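Local coordinates for 3-hydroxy-3-methylglutaryl-CoA lyase (Acinetobacter baumannii, PDB 6NDS), which is an HMGL-like, TIM-barrel enzyme of the lyase type, modelled here with coenzyme A and a zinc ion, at residues L16-R24 with L46-G57. Numbering follows the deposited sequence.
Sequences LVVQEVSPR and LSTMGFSRIEAG
E20 and I54 pair across two neighbouring parallel strands, 17-20 and 53-57. They are the first and second strands of the TIM barrel, and their pairing closes the barrel wall on this side. Two straight backbone bonds flank I54: E20 N donates to R53 O at 3.1 Å, and E55 N to E20 O at 2.9 Å. Nearer the start of the strands a water joins V18 O to S52 N.

E20 CB makes a CH-pi contact with the F51 ring, squarely over one face and 3.6 Å from its centroid. V18 O lies at the ring edge, in plane. E20 CG, set anti to the backbone N (chi1 176°), packs against both L46 methyls, CD1 and CD2, at 3.9 Å, where the side chains cross at about a right angle. E20 OE2 is gripped by S22 N and by S22 OG, the latter at 2.6 Å, from opposite faces of the carboxylate plane. L242 N also donates to OE2, and T260 OG1 bonds to OE1, so both oxygens of this buried acid are satisfied. L46 CD1 also packs against P23 CG, 3.8 Å away.

Q19 and R53 lie side by side, and a second water links Q19 OE1 to R53 NH1. The stronger partners lie beyond: R237 for Q19 OE1, E106 for R53 NH2.

Beyond strand 17-20, R24 of helix 22-28 runs alongside E55 of strand 53-57 and forms a salt bridge. N108 holds E55 OE2. R24 belongs to the coenzyme A pocket, and its NH2 bonds a citric acid molecule, probably from the crystallisation liquor. The bonds to E55 and, through NH1, to Q28 probably fix the direction of the guanidinium. R24 NE lies 2.7 Å from E55 OE1, which sits in the guanidinium plane while NE meets it from above the carboxylate plane.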
ATOM      1  N   LEU A  16      17.863   2.064  -7.216  1.00 17.72           N
ATOM      2  CA  LEU A  16      17.106   2.731  -6.165  1.00 19.80           C
ATOM      3  C   LEU A  16      17.859   2.535  -4.857  1.00 18.05           C
ATOM      4  O   LEU A  16      18.118   1.397  -4.438  1.00 19.94           O
ATOM      5  CB  LEU A  16      15.667   2.211  -6.078  1.00 20.19           C
ATOM      6  CG  LEU A  16      14.712   2.981  -5.129  1.00 17.29           C
ATOM      7  CD1 LEU A  16      13.266   2.878  -5.641  1.00 22.27           C
ATOM      8  CD2 LEU A  16      14.809   2.470  -3.711  1.00 17.39           C
ATOM      9  N   VAL A  17      18.196   3.648  -4.212  1.00 16.62           N
ATOM     10  CA  VAL A  17      19.068   3.669  -3.041  1.00 16.24           C
ATOM     11  C   VAL A  17      18.180   3.652  -1.803  1.00 19.70           C
ATOM     12  O   VAL A  17      17.599   4.675  -1.434  1.00 18.54           O
ATOM     13  CB  VAL A  17      19.970   4.905  -3.052  1.00 17.50           C
ATOM     14  CG1 VAL A  17      20.864   4.920  -1.828  1.00 20.21           C
ATOM     15  CG2 VAL A  17      20.803   4.950  -4.342  1.00 19.94           C
ATOM     16  N   VAL A  18      18.098   2.497  -1.141  1.00 17.33           N
ATOM     17  CA  VAL A  18      17.237   2.324   0.028  1.00 17.37           C
ATOM     18  C   VAL A  18      17.997   2.763   1.275  1.00 17.08           C
ATOM     19  O   VAL A  18      19.110   2.292   1.523  1.00 19.24           O
ATOM     20  CB  VAL A  18      16.781   0.861   0.150  1.00 17.81           C
ATOM     21  CG1 VAL A  18      15.904   0.686   1.389  1.00 19.11           C
ATOM     22  CG2 VAL A  18      16.030   0.428  -1.109  1.00 18.07           C
ATOM     23  N   GLN A  19      17.406   3.672   2.059  1.00 15.45           N
ATOM     24  CA  GLN A  19      18.040   4.232   3.253  1.00 14.45           C
ATOM     25  C   GLN A  19      17.182   3.894   4.466  1.00 17.09           C
ATOM     26  O   GLN A  19      15.961   4.073   4.437  1.00 18.62           O
ATOM     27  CB  GLN A  19      18.234   5.749   3.089  1.00 16.27           C
ATOM     28  CG  GLN A  19      18.954   6.090   1.758  1.00 19.05           C
ATOM     29  CD  GLN A  19      19.089   7.569   1.450  1.00 21.88           C
ATOM     30  OE1 GLN A  19      20.054   7.977   0.805  1.00 20.52           O
ATOM     31  NE2 GLN A  19      18.109   8.375   1.865  1.00 25.55           N
ATOM     32  N   GLU A  20      17.812   3.364   5.515  1.00 14.95           N
ATOM     33  CA  GLU A  20      17.078   2.746   6.618  1.00 15.40           C
ATOM     34  C   GLU A  20      16.932   3.730   7.773  1.00 17.87           C
ATOM     35  O   GLU A  20      17.922   4.342   8.198  1.00 20.85           O
ATOM     36  CB  GLU A  20      17.797   1.472   7.081  1.00 18.76           C
ATOM     37  CG  GLU A  20      17.160   0.794   8.314  1.00 22.84           C
ATOM     38  CD  GLU A  20      15.724   0.334   8.081  1.00 24.49           C
ATOM     39  OE1 GLU A  20      15.398  -0.149   6.966  1.00 19.93           O
ATOM     40  OE2 GLU A  20      14.904   0.469   9.020  1.00 21.70           O
ATOM     41  N   VAL A  21      15.696   3.901   8.265  1.00 15.95           N
ATOM     42  CA  VAL A  21      15.459   4.855   9.356  1.00 14.12           C
ATOM     43  C   VAL A  21      14.741   4.236  10.554  1.00 18.74           C
ATOM     44  O   VAL A  21      14.316   4.963  11.463  1.00 17.23           O
ATOM     45  CB  VAL A  21      14.680   6.094   8.859  1.00 16.53           C
ATOM     46  CG1 VAL A  21      15.426   6.788   7.696  1.00 20.56           C
ATOM     47  CG2 VAL A  21      13.239   5.732   8.454  1.00 19.90           C
ATOM     48  N   SER A  22      14.595   2.910  10.607  1.00 17.72           N
ATOM     49  CA  SER A  22      13.883   2.352  11.756  1.00 18.20           C
ATOM     50  C   SER A  22      14.522   2.664  13.114  1.00 18.90           C
ATOM     51  O   SER A  22      13.753   2.798  14.080  1.00 18.64           O
ATOM     52  CB  SER A  22      13.680   0.831  11.633  1.00 21.19           C
ATOM     53  OG  SER A  22      14.901   0.150  11.636  1.00 20.51           O
ATOM     54  N   PRO A  23      15.843   2.780  13.275  1.00 17.96           N
ATOM     55  CA  PRO A  23      16.369   3.064  14.618  1.00 16.08           C
ATOM     56  C   PRO A  23      16.012   4.437  15.119  1.00 22.95           C
ATOM     57  O   PRO A  23      16.135   4.678  16.323  1.00 21.41           O
ATOM     58  CB  PRO A  23      17.887   2.916  14.453  1.00 18.74           C
ATOM     59  CG  PRO A  23      18.054   2.025  13.220  1.00 18.83           C
ATOM     60  CD  PRO A  23      16.938   2.498  12.325  1.00 15.63           C
ATOM     61  N   ARG A  24      15.605   5.349  14.235  1.00 17.75           N
ATOM     62  CA  ARG A  24      15.254   6.711  14.623  1.00 18.69           C
ATOM     63  C   ARG A  24      13.743   6.910  14.465  1.00 17.05           C
ATOM     64  O   ARG A  24      13.025   6.980  15.466  1.00 18.29           O
ATOM     65  CB  ARG A  24      16.057   7.707  13.781  1.00 19.81           C
ATOM     66  CG  ARG A  24      16.061   9.165  14.286  1.00 19.65           C
ATOM     67  CD  ARG A  24      14.750   9.899  13.994  1.00 20.83           C
ATOM     68  NE  ARG A  24      14.498  10.046  12.556  1.00 22.81           N
ATOM     69  CZ  ARG A  24      13.377  10.548  12.050  1.00 24.61           C
ATOM     70  NH1 ARG A  24      12.405  10.953  12.863  1.00 25.80           N
ATOM     71  NH2 ARG A  24      13.231  10.662  10.737  1.00 28.43           N
ATOM     72  N   LEU A  46      21.141  -4.379  10.871  1.00 16.41           N
ATOM     73  CA  LEU A  46      20.804  -3.595   9.688  1.00 16.27           C
ATOM     74  C   LEU A  46      22.047  -3.285   8.866  1.00 20.13           C
ATOM     75  O   LEU A  46      21.988  -3.244   7.629  1.00 18.15           O
ATOM     76  CB  LEU A  46      20.106  -2.299  10.095  1.00 17.08           C
ATOM     77  CG  LEU A  46      18.715  -2.522  10.680  1.00 16.89           C
ATOM     78  CD1 LEU A  46      18.277  -1.248  11.401  1.00 19.18           C
ATOM     79  CD2 LEU A  46      17.708  -2.893   9.592  1.00 20.12           C
ATOM     80  N   SER A  47      23.181  -3.067   9.538  1.00 18.46           N
ATOM     81  CA  SER A  47      24.443  -2.805   8.850  1.00 17.60           C
ATOM     82  C   SER A  47      24.905  -3.959   7.980  1.00 20.31           C
ATOM     83  O   SER A  47      25.811  -3.759   7.166  1.00 23.96           O
ATOM     84  CB  SER A  47      25.573  -2.487   9.845  1.00 19.06           C
ATOM     85  OG  SER A  47      25.414  -1.188  10.406  1.00 21.51           O
ATOM     86  N   THR A  48      24.338  -5.155   8.135  1.00 19.75           N
ATOM     87  CA  THR A  48      24.734  -6.274   7.290  1.00 21.18           C
ATOM     88  C   THR A  48      23.836  -6.442   6.068  1.00 22.28           C
ATOM     89  O   THR A  48      24.081  -7.358   5.271  1.00 22.91           O
ATOM     90  CB  THR A  48      24.744  -7.589   8.083  1.00 20.60           C
ATOM     91  OG1 THR A  48      23.399  -7.983   8.404  1.00 22.76           O
ATOM     92  CG2 THR A  48      25.561  -7.454   9.370  1.00 23.33           C
ATOM     93  N   MET A  49      22.835  -5.575   5.891  1.00 19.68           N
ATOM     94  CA  MET A  49      21.763  -5.793   4.921  1.00 19.90           C
ATOM     95  C   MET A  49      21.988  -5.104   3.584  1.00 21.05           C
ATOM     96  O   MET A  49      21.253  -5.398   2.631  1.00 20.66           O
ATOM     97  CB  MET A  49      20.411  -5.326   5.495  1.00 21.11           C
ATOM     98  CG  MET A  49      19.979  -6.110   6.711  1.00 22.87           C
ATOM     99  SD  MET A  49      19.546  -7.801   6.318  1.00 25.54           S
ATOM    100  CE  MET A  49      19.765  -8.534   7.956  1.00 27.56           C
ATOM    101  N   GLY A  50      22.957  -4.187   3.495  1.00 19.18           N
ATOM    102  CA  GLY A  50      23.315  -3.553   2.237  1.00 18.42           C
ATOM    103  C   GLY A  50      23.042  -2.064   2.152  1.00 20.09           C
ATOM    104  O   GLY A  50      23.323  -1.468   1.106  1.00 21.13           O
ATOM    105  N   PHE A  51      22.517  -1.439   3.213  1.00 20.57           N
ATOM    106  CA  PHE A  51      22.195  -0.010   3.179  1.00 16.84           C
ATOM    107  C   PHE A  51      23.437   0.862   3.069  1.00 17.90           C
ATOM    108  O   PHE A  51      24.457   0.601   3.710  1.00 23.28           O
ATOM    109  CB  PHE A  51      21.457   0.396   4.453  1.00 16.58           C
ATOM    110  CG  PHE A  51      20.214  -0.405   4.703  1.00 17.65           C
ATOM    111  CD1 PHE A  51      19.091  -0.229   3.909  1.00 18.06           C
ATOM    112  CD2 PHE A  51      20.173  -1.346   5.733  1.00 17.02           C
ATOM    113  CE1 PHE A  51      17.940  -0.983   4.136  1.00 18.30           C
ATOM    114  CE2 PHE A  51      19.036  -2.096   5.981  1.00 17.58           C
ATOM    115  CZ  PHE A  51      17.904  -1.920   5.171  1.00 18.75           C
ATOM    116  N   SER A  52      23.322   1.942   2.283  1.00 18.15           N
ATOM    117  CA  SER A  52      24.359   2.963   2.201  1.00 18.72           C
ATOM    118  C   SER A  52      24.259   3.989   3.321  1.00 20.24           C
ATOM    119  O   SER A  52      25.266   4.636   3.646  1.00 22.50           O
ATOM    120  CB  SER A  52      24.280   3.683   0.851  1.00 22.39           C
ATOM    121  OG  SER A  52      23.014   4.305   0.683  1.00 23.54           O
ATOM    122  N   ARG A  53      23.067   4.167   3.888  1.00 18.74           N
ATOM    123  CA  ARG A  53      22.810   5.113   4.965  1.00 15.86           C
ATOM    124  C   ARG A  53      21.868   4.471   5.960  1.00 16.75           C
ATOM    125  O   ARG A  53      20.889   3.837   5.565  1.00 17.64           O
ATOM    126  CB  ARG A  53      22.186   6.419   4.447  1.00 19.96           C
ATOM    127  CG  ARG A  53      23.187   7.452   4.002  1.00 21.29           C
ATOM    128  CD  ARG A  53      22.501   8.726   3.476  1.00 19.30           C
ATOM    129  NE  ARG A  53      23.439   9.835   3.329  1.00 21.27           N
ATOM    130  CZ  ARG A  53      24.262   9.992   2.294  1.00 24.62           C
ATOM    131  NH1 ARG A  53      24.271   9.105   1.299  1.00 24.30           N
ATOM    132  NH2 ARG A  53      25.077  11.039   2.241  1.00 26.33           N
ATOM    133  N   ILE A  54      22.175   4.625   7.247  1.00 18.54           N
ATOM    134  CA  ILE A  54      21.292   4.201   8.331  1.00 17.68           C
ATOM    135  C   ILE A  54      21.176   5.380   9.280  1.00 18.35           C
ATOM    136  O   ILE A  54      22.197   5.915   9.724  1.00 19.59           O
ATOM    137  CB  ILE A  54      21.836   2.964   9.083  1.00 19.51           C
ATOM    138  CG1 ILE A  54      21.919   1.745   8.146  1.00 18.61           C
ATOM    139  CG2 ILE A  54      20.947   2.632  10.306  1.00 18.79           C
ATOM    140  CD1 ILE A  54      22.645   0.521   8.744  1.00 20.99           C
ATOM    141  N   GLU A  55      19.952   5.801   9.572  1.00 18.82           N
ATOM    142  CA  GLU A  55      19.745   6.864  10.555  1.00 19.55           C
ATOM    143  C   GLU A  55      19.679   6.173  11.912  1.00 18.69           C
ATOM    144  O   GLU A  55      18.664   5.560  12.266  1.00 22.62           O
ATOM    145  CB  GLU A  55      18.492   7.675  10.232  1.00 19.98           C
ATOM    146  CG  GLU A  55      18.469   9.030  10.943  1.00 27.68           C
ATOM    147  CD  GLU A  55      17.456   9.992  10.332  1.00 42.48           C
ATOM    148  OE1 GLU A  55      16.241   9.746  10.487  1.00 39.54           O
ATOM    149  OE2 GLU A  55      17.874  10.978   9.683  1.00 39.59           O
ATOM    150  N   ALA A  56      20.781   6.258  12.665  1.00 19.07           N
ATOM    151  CA  ALA A  56      20.976   5.473  13.880  1.00 19.45           C
ATOM    152  C   ALA A  56      20.350   6.100  15.119  1.00 20.52           C
ATOM    153  O   ALA A  56      20.244   5.417  16.143  1.00 21.78           O
ATOM    154  CB  ALA A  56      22.470   5.250  14.137  1.00 22.24           C
ATOM    155  N   GLY A  57      19.948   7.364  15.071  1.00 19.82           N
ATOM    156  CA  GLY A  57      19.320   7.972  16.229  1.00 21.87           C
ATOM    157  C   GLY A  57      19.170   9.468  16.042  1.00 21.57           C
ATOM    158  O   GLY A  57      19.377  10.009  14.949  1.00 20.25           O
TER
HETATM  159  O   HOH W   1      21.424   2.203   0.181  1.00 19.51           O
HETATM  160  O   HOH W   2      22.505   7.004   0.378  1.00 22.73           O
HETATM  161  O   HOH W   3      18.424   4.520  18.042  1.00 21.53           O
HETATM  162  O   HOH W   4      14.907  10.517   8.352  1.00 31.95           O